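Local atomic coordinates of aspartate aminotransferase (Leishmania major, PDB entry 4H51), a protein that probably catalyses the pyridoxal phosphate-dependent transfer of an amino group between L-aspartate and 2-oxoglutarate, working as a homodimer. Residues Val111-Leu116 / Asp289-Met294; Gly125-Thr130 / Lys155-Lys160; Phe193-Cys198 / Glu210-Ile215; Val226-Ala231 / Ile255-Ala260. All coordinates share one frame; numbering follows the deposited sequence. Where two conformers were deposited one is given.

How the contacts relate
Of the segments in contact, strand 110-116 comes first from the N terminus and leads directly into helix 117-129. The end of that helix meets the end of helix 148-156 in contact 2, closing a short loop around strand 140-144. Next in series, contact 3 joins strand 192-196 to helix 209-221, and contact 4 pairs strand 225-230 with strand 258-262. Contact 1 closes last, when helix 287-299 returns to strand 110-116, so its long loop encloses the other three. Contacts 1, 3 and 4 share the mixed sheet, and backbone bonds join 193-198 to 226-231. Leu128 touches contact 1 and Leu129 contact 4, so helix 117-129 links three of them.

Contact 1 of 4, residues Val111-Leu116 / Asp289-Met294; sequences VAVQTL and DVKSVM
Val111 and Val113 of strand 110-116, outermost within this chain, pack against one flank of helix 287-299, a strand-helix contact at the border of the large mixed sheet in this class I aminotransferase fold. The two short segments run nearly parallel, their axes 20° apart and 8.5 Å at closest approach. No hydrogen bond crosses between them, and the contact is built on apolar packing. Alternation along the strand turns both valines to the helix, while Ala112 between them faces Ile93 and Val97 of helix 90-101. Val111 divides its branches: CG1 lies against Val290 CG1 at 3.9 Å, and CG2, anti to the backbone N (the CG1 torsion being 46°), reaches Lys291 CB at 3.6 Å. Valine suits this place, since it offers two methyls held close to the backbone.

Lys291 contributes the aliphatic part of its chain. Its CD rests 3.9 Å from Val113 CG1, and the bends farther out take the ammonium group beyond the valines, where Ser87 and Asp295 are weak partners. The helix also meets the second subunit, whose Gln27 N bonds to Ser292 OG.

Met294 reaches in with an unbranched chain, extended beyond CG and pointed at the strand. SD faces both branches of Val113, 3.8 Å from CG1 and 4.0 Å from CG2, and the terminal CE ends 4.0 Å from Val111 O.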
loop_
_atom_site.group_PDB
_atom_site.type_symbol
_atom_site.label_atom_id
_atom_site.label_comp_id
_atom_site.label_asym_id
_atom_site.label_seq_id
_atom_site.Cartn_x
_atom_site.Cartn_y
_atom_site.Cartn_z
ATOM N N VAL B 111 3.321 5.695 -19.509
ATOM C CA VAL B 111 2.932 6.353 -18.263
ATOM C C VAL B 111 3.056 5.294 -17.184
ATOM O O VAL B 111 2.580 4.146 -17.353
ATOM C CB VAL B 111 1.548 7.090 -18.371
ATOM C CG1 VAL B 111 0.503 6.228 -19.034
ATOM C CG2 VAL B 111 1.040 7.640 -17.035
ATOM N N ALA B 112 3.726 5.640 -16.085
ATOM C CA ALA B 112 4.007 4.647 -15.053
ATOM C C ALA B 112 4.012 5.268 -13.657
ATOM O O ALA B 112 4.407 6.428 -13.505
ATOM C CB ALA B 112 5.370 3.987 -15.322
ATOM N N VAL B 113 3.591 4.489 -12.669
ATOM C CA VAL B 113 3.656 4.861 -11.266
ATOM C C VAL B 113 4.235 3.693 -10.476
ATOM O O VAL B 113 4.135 2.496 -10.920
ATOM C CB VAL B 113 2.255 5.211 -10.661
ATOM C CG1 VAL B 113 1.653 6.497 -11.280
ATOM C CG2 VAL B 113 1.253 4.061 -10.806
ATOM N N GLN B 114 4.811 4.035 -9.318
ATOM C CA GLN B 114 5.178 3.063 -8.314
ATOM C C GLN B 114 3.911 2.543 -7.618
ATOM O O GLN B 114 2.957 3.297 -7.368
ATOM C CB GLN B 114 6.182 3.698 -7.306
ATOM C CG GLN B 114 6.602 2.780 -6.177
ATOM C CD GLN B 114 7.548 3.415 -5.227
ATOM O OE1 GLN B 114 8.199 4.389 -5.592
ATOM N NE2 GLN B 114 7.676 2.846 -4.000
ATOM N N THR B 115 3.900 1.264 -7.302
ATOM C CA THR B 115 2.762 0.610 -6.672
ATOM C C THR B 115 3.197 -0.209 -5.467
ATOM O O THR B 115 4.379 -0.439 -5.258
ATOM C CB THR B 115 2.079 -0.357 -7.663
ATOM O OG1 THR B 115 3.059 -1.355 -8.083
ATOM C CG2 THR B 115 1.508 0.424 -8.888
ATOM N N LEU B 116 2.214 -0.697 -4.698
ATOM C CA LEU B 116 2.498 -1.626 -3.608
ATOM C C LEU B 116 2.773 -3.024 -4.181
ATOM O O LEU B 116 1.956 -3.934 -4.086
ATOM C CB LEU B 116 1.363 -1.641 -2.579
ATOM C CG LEU B 116 1.503 -0.620 -1.435
ATOM C CD1 LEU B 116 2.668 -1.005 -0.526
ATOM C CD2 LEU B 116 1.635 0.836 -1.916
ATOM N N ASP B 289 -3.293 12.701 -18.753
ATOM C CA ASP B 289 -4.654 12.426 -18.282
ATOM C C ASP B 289 -4.698 11.070 -17.544
ATOM O O ASP B 289 -5.301 10.932 -16.481
ATOM C CB ASP B 289 -5.634 12.384 -19.454
ATOM C CG ASP B 289 -5.994 13.757 -20.001
ATOM O OD1 ASP B 289 -5.501 14.782 -19.460
ATOM O OD2 ASP B 289 -6.777 13.765 -20.986
ATOM N N VAL B 290 -4.089 10.053 -18.134
ATOM C CA VAL B 290 -4.029 8.725 -17.486
ATOM C C VAL B 290 -3.298 8.813 -16.147
ATOM O O VAL B 290 -3.766 8.270 -15.134
ATOM C CB VAL B 290 -3.377 7.654 -18.403
ATOM C CG1 VAL B 290 -3.177 6.319 -17.648
ATOM C CG2 VAL B 290 -4.245 7.396 -19.612
ATOM N N LYS B 291 -2.153 9.509 -16.118
ATOM C CA LYS B 291 -1.382 9.673 -14.891
ATOM C C LYS B 291 -2.237 10.338 -13.786
ATOM O O LYS B 291 -2.185 9.948 -12.614
ATOM C CB LYS B 291 -0.135 10.517 -15.152
ATOM C CG LYS B 291 0.656 10.893 -13.899
ATOM C CD LYS B 291 1.484 9.741 -13.357
ATOM C CE LYS B 291 2.885 10.242 -12.952
ATOM N NZ LYS B 291 2.710 11.558 -12.258
ATOM N N SER B 292 -3.055 11.297 -14.198
ATOM C CA SER B 292 -3.910 12.037 -13.245
ATOM C C SER B 292 -4.945 11.098 -12.615
ATOM O O SER B 292 -5.289 11.187 -11.420
ATOM C CB SER B 292 -4.607 13.226 -13.954
ATOM O OG SER B 292 -5.759 12.789 -14.696
ATOM N N VAL B 293 -5.397 10.139 -13.383
ATOM C CA VAL B 293 -6.297 9.122 -12.836
ATOM C C VAL B 293 -5.553 8.169 -11.900
ATOM O O VAL B 293 -6.030 7.850 -10.831
ATOM C CB VAL B 293 -7.008 8.343 -13.969
ATOM C CG1 VAL B 293 -7.898 7.249 -13.403
ATOM C CG2 VAL B 293 -7.831 9.297 -14.875
ATOM N N MET B 294 -4.398 7.674 -12.344
ATOM C CA MET B 294 -3.594 6.780 -11.511
ATOM C C MET B 294 -3.316 7.443 -10.135
ATOM O O MET B 294 -3.556 6.820 -9.096
ATOM C CB MET B 294 -2.274 6.456 -12.195
ATOM C CG MET B 294 -2.358 5.585 -13.462
ATOM S SD MET B 294 -0.692 5.358 -14.112
ATOM C CE MET B 294 -0.910 4.124 -15.417
#

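Contact 2 of 4, residues Gly125-Thr130 / Lys155-Lys160; sequences GAKLLT and KAAGWK
Two helix ends meet here, beside the large mixed sheet of the class I aminotransferase fold: Ala126, Lys127, Leu129 and Thr130, at the end of helix 117-129, pack on Ala157 and Trp159, just after helix 148-156. The backbones come close, with the CA atoms of Lys127 and Ala157 only 5.1 Å apart, and the small side chains of Ala126 and Ala157 allow it. Ala157 CB touches both Ala126 CB, at 3.6 Å, and Lys127 CG, at 3.7 Å. Immediately afterwards the chain turns in a Schellman motif at Gly158, whose positive phi of 112° suits glycine because a CB would press on the preceding carbonyl O.

That turn brings Trp159 back to helix 117-129. Its NE1 donates to Ala126 O at 2.9 Å in a nearly straight bond (166°), with the acceptor in the indole plane but the N-H arriving above the carbonyl plane. Farther along the same ring edge, CZ2 meets Leu129 CB at 3.6 Å. Thr130 CG2 approaches the ring obliquely, 3.4 Å from NE1, while its OG1 turns back to Lys127 O on a lone pair. A water gives hydrogen bonds to both Thr130 OG1 and Ala157 O, adding a second polar link.

Trp159 also packs on Val192 of strand 192-196, and Leu129 on Phe227 of strand 225-230. Leu128 lies on helix 287-299, while Lys127 pairs with Glu301 and packs on Lys127 of the second subunit.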
loop_
_atom_site.group_PDB
_atom_site.type_symbol
_atom_site.label_atom_id
_atom_site.label_comp_id
_atom_site.label_asym_id
_atom_site.label_seq_id
_atom_site.Cartn_x
_atom_site.Cartn_y
_atom_site.Cartn_z
ATOM N N GLY B 125 -4.300 -1.228 -11.526
ATOM C CA GLY B 125 -4.578 -1.390 -12.951
ATOM C C GLY B 125 -6.029 -1.789 -13.171
ATOM O O GLY B 125 -6.690 -1.261 -14.052
ATOM N N ALA B 126 -6.523 -2.712 -12.374
ATOM C CA ALA B 126 -7.906 -3.166 -12.497
ATOM C C ALA B 126 -8.858 -2.010 -12.248
ATOM O O ALA B 126 -9.842 -1.886 -12.980
ATOM C CB ALA B 126 -8.217 -4.330 -11.565
ATOM N N LYS B 127 -8.544 -1.151 -11.261
ATOM C CA LYS B 127 -9.341 0.060 -11.023
ATOM C C LYS B 127 -9.219 1.071 -12.132
ATOM O O LYS B 127 -10.202 1.641 -12.587
ATOM C CB LYS B 127 -8.961 0.707 -9.667
ATOM C CG LYS B 127 -9.344 -0.175 -8.489
ATOM C CD LYS B 127 -9.051 0.418 -7.108
ATOM C CE LYS B 127 -8.749 -0.714 -6.124
ATOM N NZ LYS B 127 -8.875 -0.371 -4.670
ATOM N N LEU B 128 -8.009 1.314 -12.600
ATOM C CA LEU B 128 -7.833 2.261 -13.706
ATOM C C LEU B 128 -8.699 1.880 -14.938
ATOM O O LEU B 128 -9.266 2.737 -15.629
ATOM C CB LEU B 128 -6.356 2.316 -14.107
ATOM C CG LEU B 128 -5.961 3.171 -15.321
ATOM C CD1 LEU B 128 -6.228 4.662 -15.090
ATOM C CD2 LEU B 128 -4.484 2.954 -15.628
ATOM N N LEU B 129 -8.757 0.588 -15.209
ATOM C CA LEU B 129 -9.440 0.057 -16.406
ATOM C C LEU B 129 -10.954 0.282 -16.315
ATOM O O LEU B 129 -11.620 0.364 -17.344
ATOM C CB LEU B 129 -9.114 -1.421 -16.583
ATOM C CG LEU B 129 -7.723 -1.678 -17.176
ATOM C CD1 LEU B 129 -7.322 -3.125 -17.118
ATOM C CD2 LEU B 129 -7.513 -1.166 -18.586
ATOM N N THR B 130 -11.492 0.369 -15.101
ATOM C CA THR B 130 -12.914 0.696 -14.921
ATOM C C THR B 130 -13.221 2.124 -15.389
ATOM O O THR B 130 -14.393 2.470 -15.542
ATOM C CB THR B 130 -13.415 0.483 -13.475
ATOM O OG1 THR B 130 -12.923 1.517 -12.595
ATOM C CG2 THR B 130 -13.001 -0.896 -12.962
ATOM N N LYS B 155 -12.468 -8.539 -8.687
ATOM C CA LYS B 155 -13.806 -8.338 -8.060
ATOM C C LYS B 155 -13.857 -7.078 -7.187
ATOM O O LYS B 155 -14.751 -6.228 -7.326
ATOM C CB LYS B 155 -14.167 -9.585 -7.215
ATOM C CG LYS B 155 -15.605 -9.678 -6.670
ATOM C CD LYS B 155 -15.823 -10.976 -5.873
ATOM C CE LYS B 155 -17.021 -10.825 -4.912
ATOM N NZ LYS B 155 -17.431 -12.105 -4.266
ATOM N N ALA B 156 -12.878 -6.956 -6.299
ATOM C CA ALA B 156 -12.807 -5.842 -5.407
ATOM C C ALA B 156 -12.618 -4.505 -6.134
ATOM O O ALA B 156 -13.100 -3.472 -5.668
ATOM C CB ALA B 156 -11.683 -6.060 -4.406
ATOM N N ALA B 157 -11.917 -4.524 -7.267
ATOM C CA ALA B 157 -11.798 -3.322 -8.116
ATOM C C ALA B 157 -13.087 -2.926 -8.864
ATOM O O ALA B 157 -13.107 -1.898 -9.525
ATOM C CB ALA B 157 -10.683 -3.533 -9.136
ATOM N N GLY B 158 -14.145 -3.754 -8.808
ATOM C CA GLY B 158 -15.437 -3.403 -9.399
ATOM C C GLY B 158 -15.870 -4.235 -10.624
ATOM O O GLY B 158 -16.915 -3.966 -11.244
ATOM N N TRP B 159 -15.121 -5.266 -10.954
ATOM C CA TRP B 159 -15.443 -6.067 -12.136
ATOM C C TRP B 159 -16.498 -7.087 -11.842
ATOM O O TRP B 159 -16.283 -7.935 -11.013
ATOM C CB TRP B 159 -14.210 -6.724 -12.744
ATOM C CG TRP B 159 -13.309 -5.683 -13.325
ATOM C CD1 TRP B 159 -12.357 -4.914 -12.651
ATOM C CD2 TRP B 159 -13.289 -5.185 -14.697
ATOM N NE1 TRP B 159 -11.745 -4.045 -13.489
ATOM C CE2 TRP B 159 -12.267 -4.143 -14.737
ATOM C CE3 TRP B 159 -13.965 -5.503 -15.864
ATOM C CZ2 TRP B 159 -11.973 -3.460 -15.879
ATOM C CZ3 TRP B 159 -13.645 -4.806 -17.022
ATOM C CH2 TRP B 159 -12.670 -3.804 -17.032
ATOM N N LYS B 160 -17.622 -6.988 -12.541
ATOM C CA LYS B 160 -18.821 -7.796 -12.283
ATOM C C LYS B 160 -18.939 -9.052 -13.193
ATOM O O LYS B 160 -19.721 -9.980 -12.898
ATOM C CB LYS B 160 -20.067 -6.905 -12.440
ATOM C CG LYS B 160 -20.018 -5.615 -11.599
ATOM C CD LYS B 160 -19.875 -5.950 -10.132
ATOM C CE LYS B 160 -19.808 -4.703 -9.229
ATOM N NZ LYS B 160 -19.611 -5.024 -7.764
HETATM O O HOH W 1 -13.400 0.707 -9.569
#

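Contact 3 of 4, residues Phe193-Cys198 / Glu210-Ile215; sequences FILHQC and EQWNEI
Leu195 and Trp212 meet between a sheet strand and the helix that follows it, and the broad indole spans much of the gap between them. The backbones stand well apart: the axes of strand 193-196 and helix 210-215 come no closer than 12.6 Å, and the nearest CA pair, Gln197 and Trp212, is 9.9 Å apart. Tryptophan is long enough to bridge most of this distance, and it meets backbone oxygens as well as a leucine. Leu195 CD1 lies near the plane of the indole, at its edge, 4.2 Å from CZ3. The same methyl is 4.5 Å from Ile215 CG2, one helical turn after Trp212, so a single leucine branch faces two residues of the helix. Leucine and isoleucine suit this buried layer, having bulk without polar atoms to satisfy.

These elements belong to the beta-alpha-beta unit of strand 192-196, helix 209-221 and strand 225-230. The helix runs back almost antiparallel to the first strand (166°), and strand 225-230 then pairs in parallel with strand 192-196. Helix 245-252 adjoins the same layer, with Ala246 touching both Trp212 and Gln197.

The polar contacts gather where the strand gives way to a loop. His196 O lies in the indole plane beyond the benzene ring, 3.4 Å from CH2, while Gln197 O comes obliquely to CZ2 at 3.7 Å. With CG anti to the carbonyl carbon (chi1 -80°), the indole projects toward the strand. Its NE1 donates to a water at 2.9 Å, also in the ring plane, and that water donates in turn to Gln197 O, again over 2.9 Å.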
loop_
_atom_site.group_PDB
_atom_site.type_symbol
_atom_site.label_atom_id
_atom_site.label_comp_id
_atom_site.label_asym_id
_atom_site.label_seq_id
_atom_site.Cartn_x
_atom_site.Cartn_y
_atom_site.Cartn_z
ATOM N N PHE B 193 -7.952 -8.902 -20.984
ATOM C CA PHE B 193 -7.301 -10.179 -20.706
ATOM C C PHE B 193 -6.109 -9.962 -19.807
ATOM O O PHE B 193 -5.173 -9.227 -20.178
ATOM C CB PHE B 193 -6.831 -10.854 -21.977
ATOM C CG PHE B 193 -7.927 -11.538 -22.719
ATOM C CD1 PHE B 193 -8.870 -10.792 -23.423
ATOM C CD2 PHE B 193 -8.086 -12.899 -22.633
ATOM C CE1 PHE B 193 -9.905 -11.420 -24.081
ATOM C CE2 PHE B 193 -9.121 -13.516 -23.281
ATOM C CZ PHE B 193 -10.057 -12.763 -23.987
ATOM N N ILE B 194 -6.130 -10.627 -18.649
ATOM C CA ILE B 194 -4.950 -10.701 -17.764
ATOM C C ILE B 194 -4.113 -11.910 -18.178
ATOM O O ILE B 194 -4.539 -13.046 -18.035
ATOM C CB ILE B 194 -5.355 -10.731 -16.301
ATOM C CG1 ILE B 194 -6.121 -9.450 -15.949
ATOM C CG2 ILE B 194 -4.130 -10.927 -15.389
ATOM C CD1 ILE B 194 -6.496 -9.324 -14.482
ATOM N N LEU B 195 -2.911 -11.612 -18.682
ATOM C CA LEU B 195 -1.903 -12.572 -19.123
ATOM C C LEU B 195 -0.676 -12.599 -18.232
ATOM O O LEU B 195 -0.157 -11.576 -17.866
ATOM C CB LEU B 195 -1.479 -12.210 -20.522
ATOM C CG LEU B 195 -2.632 -12.077 -21.551
ATOM C CD1 LEU B 195 -2.003 -11.646 -22.852
ATOM C CD2 LEU B 195 -3.421 -13.419 -21.706
ATOM N N HIS B 196 -0.186 -13.799 -17.896
ATOM C CA HIS B 196 1.057 -13.926 -17.173
ATOM C C HIS B 196 2.169 -13.770 -18.151
ATOM O O HIS B 196 2.268 -14.565 -19.116
ATOM C CB HIS B 196 1.171 -15.306 -16.520
ATOM C CG HIS B 196 0.072 -15.622 -15.519
ATOM N ND1 HIS B 196 0.332 -15.918 -14.220
ATOM C CD2 HIS B 196 -1.296 -15.662 -15.653
ATOM C CE1 HIS B 196 -0.835 -16.182 -13.586
ATOM N NE2 HIS B 196 -1.828 -16.009 -14.449
ATOM N N GLN B 197 3.033 -12.781 -17.876
ATOM C CA GLN B 197 4.093 -12.381 -18.780
ATOM C C GLN B 197 5.126 -13.502 -18.988
ATOM O O GLN B 197 5.565 -13.736 -20.117
ATOM C CB GLN B 197 4.735 -11.076 -18.274
ATOM C CG GLN B 197 5.361 -10.221 -19.352
ATOM C CD GLN B 197 6.720 -10.715 -19.829
ATOM O OE1 GLN B 197 7.064 -10.574 -20.996
ATOM N NE2 GLN B 197 7.507 -11.202 -18.925
ATOM N N CYS B 198 5.455 -14.209 -17.907
ATOM C CA CYS B 198 6.259 -15.428 -17.962
ATOM C C CYS B 198 6.066 -16.149 -16.624
ATOM O O CYS B 198 5.526 -15.571 -15.676
ATOM C CB CYS B 198 7.738 -15.104 -18.256
ATOM S SG CYS B 198 8.610 -14.358 -16.868
ATOM N N GLU B 210 6.370 -18.586 -30.368
ATOM C CA GLU B 210 5.478 -18.691 -31.507
ATOM C C GLU B 210 4.020 -18.515 -31.061
ATOM O O GLU B 210 3.270 -17.768 -31.690
ATOM C CB GLU B 210 5.649 -20.016 -32.305
ATOM C CG GLU B 210 7.035 -20.192 -32.958
ATOM C CD GLU B 210 8.142 -20.711 -32.013
ATOM O OE1 GLU B 210 7.891 -20.975 -30.801
ATOM O OE2 GLU B 210 9.294 -20.903 -32.509
ATOM N N GLN B 211 3.621 -19.176 -29.985
ATOM C CA GLN B 211 2.250 -18.968 -29.416
ATOM C C GLN B 211 2.008 -17.525 -29.016
ATOM O O GLN B 211 0.942 -16.962 -29.298
ATOM C CB GLN B 211 2.020 -19.923 -28.236
ATOM C CG GLN B 211 1.899 -21.355 -28.751
ATOM C CD GLN B 211 1.976 -22.417 -27.673
ATOM O OE1 GLN B 211 2.566 -22.240 -26.617
ATOM N NE2 GLN B 211 1.385 -23.555 -27.973
ATOM N N TRP B 212 3.005 -16.885 -28.408
ATOM C CA TRP B 212 2.859 -15.467 -28.071
ATOM C C TRP B 212 2.586 -14.607 -29.264
ATOM O O TRP B 212 1.796 -13.678 -29.162
ATOM C CB TRP B 212 4.060 -14.890 -27.365
ATOM C CG TRP B 212 4.134 -15.192 -25.896
ATOM C CD1 TRP B 212 5.177 -15.806 -25.226
ATOM C CD2 TRP B 212 3.170 -14.855 -24.869
ATOM N NE1 TRP B 212 4.913 -15.874 -23.888
ATOM C CE2 TRP B 212 3.708 -15.336 -23.620
ATOM C CE3 TRP B 212 1.946 -14.212 -24.865
ATOM C CZ2 TRP B 212 3.040 -15.161 -22.419
ATOM C CZ3 TRP B 212 1.279 -14.067 -23.661
ATOM C CH2 TRP B 212 1.824 -14.496 -22.475
ATOM N N ASN B 213 3.290 -14.839 -30.381
ATOM C CA ASN B 213 3.028 -14.048 -31.581
ATOM C C ASN B 213 1.581 -14.232 -32.059
ATOM O O ASN B 213 0.902 -13.240 -32.453
ATOM C CB ASN B 213 4.033 -14.411 -32.690
ATOM C CG ASN B 213 4.070 -13.379 -33.831
ATOM O OD1 ASN B 213 4.191 -12.175 -33.603
ATOM N ND2 ASN B 213 4.032 -13.861 -35.065
ATOM N N GLU B 214 1.075 -15.464 -32.008
ATOM C CA GLU B 214 -0.327 -15.711 -32.416
ATOM C C GLU B 214 -1.298 -15.037 -31.450
ATOM O O GLU B 214 -2.281 -14.474 -31.884
ATOM C CB GLU B 214 -0.657 -17.177 -32.469
ATOM C CG GLU B 214 -0.011 -17.915 -33.629
ATOM C CD GLU B 214 -0.621 -19.311 -33.827
ATOM O OE1 GLU B 214 -1.867 -19.451 -33.883
ATOM O OE2 GLU B 214 0.151 -20.291 -33.900
ATOM N N ILE B 215 -0.968 -15.034 -30.154
ATOM C CA ILE B 215 -1.853 -14.391 -29.171
ATOM C C ILE B 215 -1.884 -12.885 -29.414
ATOM O O ILE B 215 -2.946 -12.257 -29.330
ATOM C CB ILE B 215 -1.395 -14.651 -27.742
ATOM C CG1 ILE B 215 -1.523 -16.129 -27.390
ATOM C CG2 ILE B 215 -2.266 -13.844 -26.744
ATOM C CD1 ILE B 215 -0.663 -16.520 -26.208
HETATM O O HOH W 2 6.075 -16.390 -21.234
#

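Contact 4 of 4, residues Val226-Ala231 / Ile255-Ala260; sequences VFFDSA and IEVLLA
Phe227 and its directly paired neighbour Leu258 make an unusually well-centred CH-pi contact: Leu258 CD2 stands 3.8 Å from the centroid of the ring, just 7° off its normal. With CG anti to the backbone N (chi1 -169°), the ring leans toward strand 258-262, and its CE1 continues to Ala260 CB at 3.9 Å. Alanine leaves room for the ring here, while leucine offers a methyl to its face.

Beneath these side chains lies regular parallel pairing. Leu258 N bonds to Val226 O, Phe228 N to Leu258 O, Ala260 N to Phe228 O and Ser230 N to Ala260 O, the last at 2.7 Å. Phe228, Leu258 and Ala260 each donate and accept across the pair.

Phe228 and Leu259 point to the other face of the sheet. Phe228 CD2 meets Val257 CG1 at 3.6 Å, with the methyl at the ring edge, while Leu259 CD1 lies 3.7 Å from Phe228 CB. At the start, Val226 CG2 meets Ile255 CG2 at 3.8 Å, and a water joins Val226 N to Glu256 O. At the far end another water donates to Asp229 OD1 and Ala260 O. The other carboxylate oxygen, OD2, bonds to His150 NE2 and lies close to N1 of the cofactor-bearing modified lysine at position 265, which places this end of the pair beside the pyridoxal site.

Strand 225-230 is flanked by 192-196, and 258-262 by antiparallel 274-280. Helix 117-129 covers the face of Leu258 and Ala260, and helix 245-252 that of Phe228 and Leu259.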
loop_
_atom_site.group_PDB
_atom_site.type_symbol
_atom_site.label_atom_id
_atom_site.label_comp_id
_atom_site.label_asym_id
_atom_site.label_seq_id
_atom_site.Cartn_x
_atom_site.Cartn_y
_atom_site.Cartn_z
ATOM N N VAL B 226 -4.888 -5.736 -23.296
ATOM C CA VAL B 226 -3.940 -6.662 -22.617
ATOM C C VAL B 226 -3.441 -6.064 -21.300
ATOM O O VAL B 226 -2.916 -4.944 -21.262
ATOM C CB VAL B 226 -2.746 -7.016 -23.537
ATOM C CG1 VAL B 226 -1.691 -7.816 -22.807
ATOM C CG2 VAL B 226 -3.208 -7.785 -24.795
ATOM N N PHE B 227 -3.528 -6.851 -20.240
ATOM C CA PHE B 227 -2.965 -6.532 -18.917
ATOM C C PHE B 227 -2.006 -7.654 -18.509
ATOM O O PHE B 227 -2.422 -8.723 -18.114
ATOM C CB PHE B 227 -4.101 -6.377 -17.900
ATOM C CG PHE B 227 -3.717 -5.796 -16.567
ATOM C CD1 PHE B 227 -2.470 -5.327 -16.301
ATOM C CD2 PHE B 227 -4.693 -5.692 -15.572
ATOM C CE1 PHE B 227 -2.137 -4.759 -15.080
ATOM C CE2 PHE B 227 -4.397 -5.125 -14.353
ATOM C CZ PHE B 227 -3.111 -4.649 -14.093
ATOM N N PHE B 228 -0.711 -7.404 -18.618
ATOM C CA PHE B 228 0.316 -8.357 -18.218
ATOM C C PHE B 228 0.550 -8.295 -16.723
ATOM O O PHE B 228 0.685 -7.219 -16.136
ATOM C CB PHE B 228 1.648 -8.105 -18.948
ATOM C CG PHE B 228 1.733 -8.708 -20.322
ATOM C CD1 PHE B 228 1.725 -10.095 -20.485
ATOM C CD2 PHE B 228 1.908 -7.911 -21.454
ATOM C CE1 PHE B 228 1.848 -10.647 -21.755
ATOM C CE2 PHE B 228 2.011 -8.450 -22.701
ATOM C CZ PHE B 228 1.947 -9.845 -22.855
ATOM N N ASP B 229 0.599 -9.462 -16.102
ATOM C CA ASP B 229 1.011 -9.601 -14.723
ATOM C C ASP B 229 2.428 -10.158 -14.825
ATOM O O ASP B 229 2.621 -11.291 -15.317
ATOM C CB ASP B 229 0.093 -10.576 -13.978
ATOM C CG ASP B 229 0.376 -10.652 -12.486
ATOM O OD1 ASP B 229 1.510 -10.269 -12.092
ATOM O OD2 ASP B 229 -0.512 -11.110 -11.712
ATOM N N SER B 230 3.417 -9.351 -14.454
ATOM C CA SER B 230 4.826 -9.704 -14.582
ATOM C C SER B 230 5.515 -9.790 -13.220
ATOM O O SER B 230 6.150 -8.845 -12.760
ATOM C CB SER B 230 5.512 -8.679 -15.513
ATOM O OG SER B 230 6.863 -8.996 -15.665
ATOM N N ALA B 231 5.300 -10.904 -12.512
ATOM C CA ALA B 231 5.804 -11.030 -11.139
ATOM C C ALA B 231 7.167 -11.774 -11.051
ATOM O O ALA B 231 7.841 -11.722 -10.018
ATOM C CB ALA B 231 4.750 -11.750 -10.272
ATOM N N ILE B 255 0.406 -2.960 -29.383
ATOM C CA ILE B 255 -0.606 -3.210 -28.346
ATOM C C ILE B 255 -0.369 -2.198 -27.228
ATOM O O ILE B 255 0.805 -1.968 -26.829
ATOM C CB ILE B 255 -0.511 -4.666 -27.831
ATOM C CG1 ILE B 255 -0.921 -5.604 -28.975
ATOM C CG2 ILE B 255 -1.380 -4.908 -26.553
ATOM C CD1 ILE B 255 -0.791 -7.089 -28.726
ATOM N N GLU B 256 -1.446 -1.569 -26.725
ATOM C CA GLU B 256 -1.358 -0.705 -25.552
ATOM C C GLU B 256 -1.261 -1.517 -24.265
ATOM O O GLU B 256 -2.246 -1.647 -23.519
ATOM C CB GLU B 256 -2.532 0.264 -25.523
ATOM C CG GLU B 256 -2.339 1.345 -26.577
ATOM C CD GLU B 256 -3.511 2.287 -26.673
ATOM O OE1 GLU B 256 -4.655 1.862 -26.383
ATOM O OE2 GLU B 256 -3.300 3.443 -27.062
ATOM N N VAL B 257 -0.081 -2.048 -24.028
ATOM C CA VAL B 257 0.149 -2.925 -22.896
ATOM C C VAL B 257 0.011 -2.177 -21.570
ATOM O O VAL B 257 0.673 -1.173 -21.345
ATOM C CB VAL B 257 1.559 -3.500 -22.993
ATOM C CG1 VAL B 257 1.898 -4.274 -21.731
ATOM C CG2 VAL B 257 1.684 -4.337 -24.266
ATOM N N LEU B 258 -0.858 -2.687 -20.696
ATOM C CA LEU B 258 -0.871 -2.353 -19.311
ATOM C C LEU B 258 -0.102 -3.494 -18.614
ATOM O O LEU B 258 -0.335 -4.685 -18.913
ATOM C CB LEU B 258 -2.289 -2.288 -18.776
ATOM C CG LEU B 258 -2.537 -1.724 -17.361
ATOM C CD1 LEU B 258 -2.114 -0.276 -17.296
ATOM C CD2 LEU B 258 -4.013 -1.871 -16.915
ATOM N N LEU B 259 0.808 -3.129 -17.727
ATOM C CA LEU B 259 1.706 -4.113 -17.076
ATOM C C LEU B 259 1.911 -3.828 -15.575
ATOM O O LEU B 259 2.211 -2.701 -15.170
ATOM C CB LEU B 259 3.050 -4.241 -17.837
ATOM C CG LEU B 259 3.983 -5.425 -17.475
ATOM C CD1 LEU B 259 4.698 -6.005 -18.700
ATOM C CD2 LEU B 259 4.954 -4.924 -16.427
ATOM N N ALA B 260 1.733 -4.903 -14.777
ATOM C CA ALA B 260 1.925 -4.961 -13.326
ATOM C C ALA B 260 3.223 -5.679 -13.030
ATOM O O ALA B 260 3.375 -6.869 -13.349
ATOM C CB ALA B 260 0.778 -5.729 -12.661
HETATM O O HOH W 3 -4.086 -3.495 -24.885
HETATM O O HOH W 4 3.255 -8.424 -10.756
#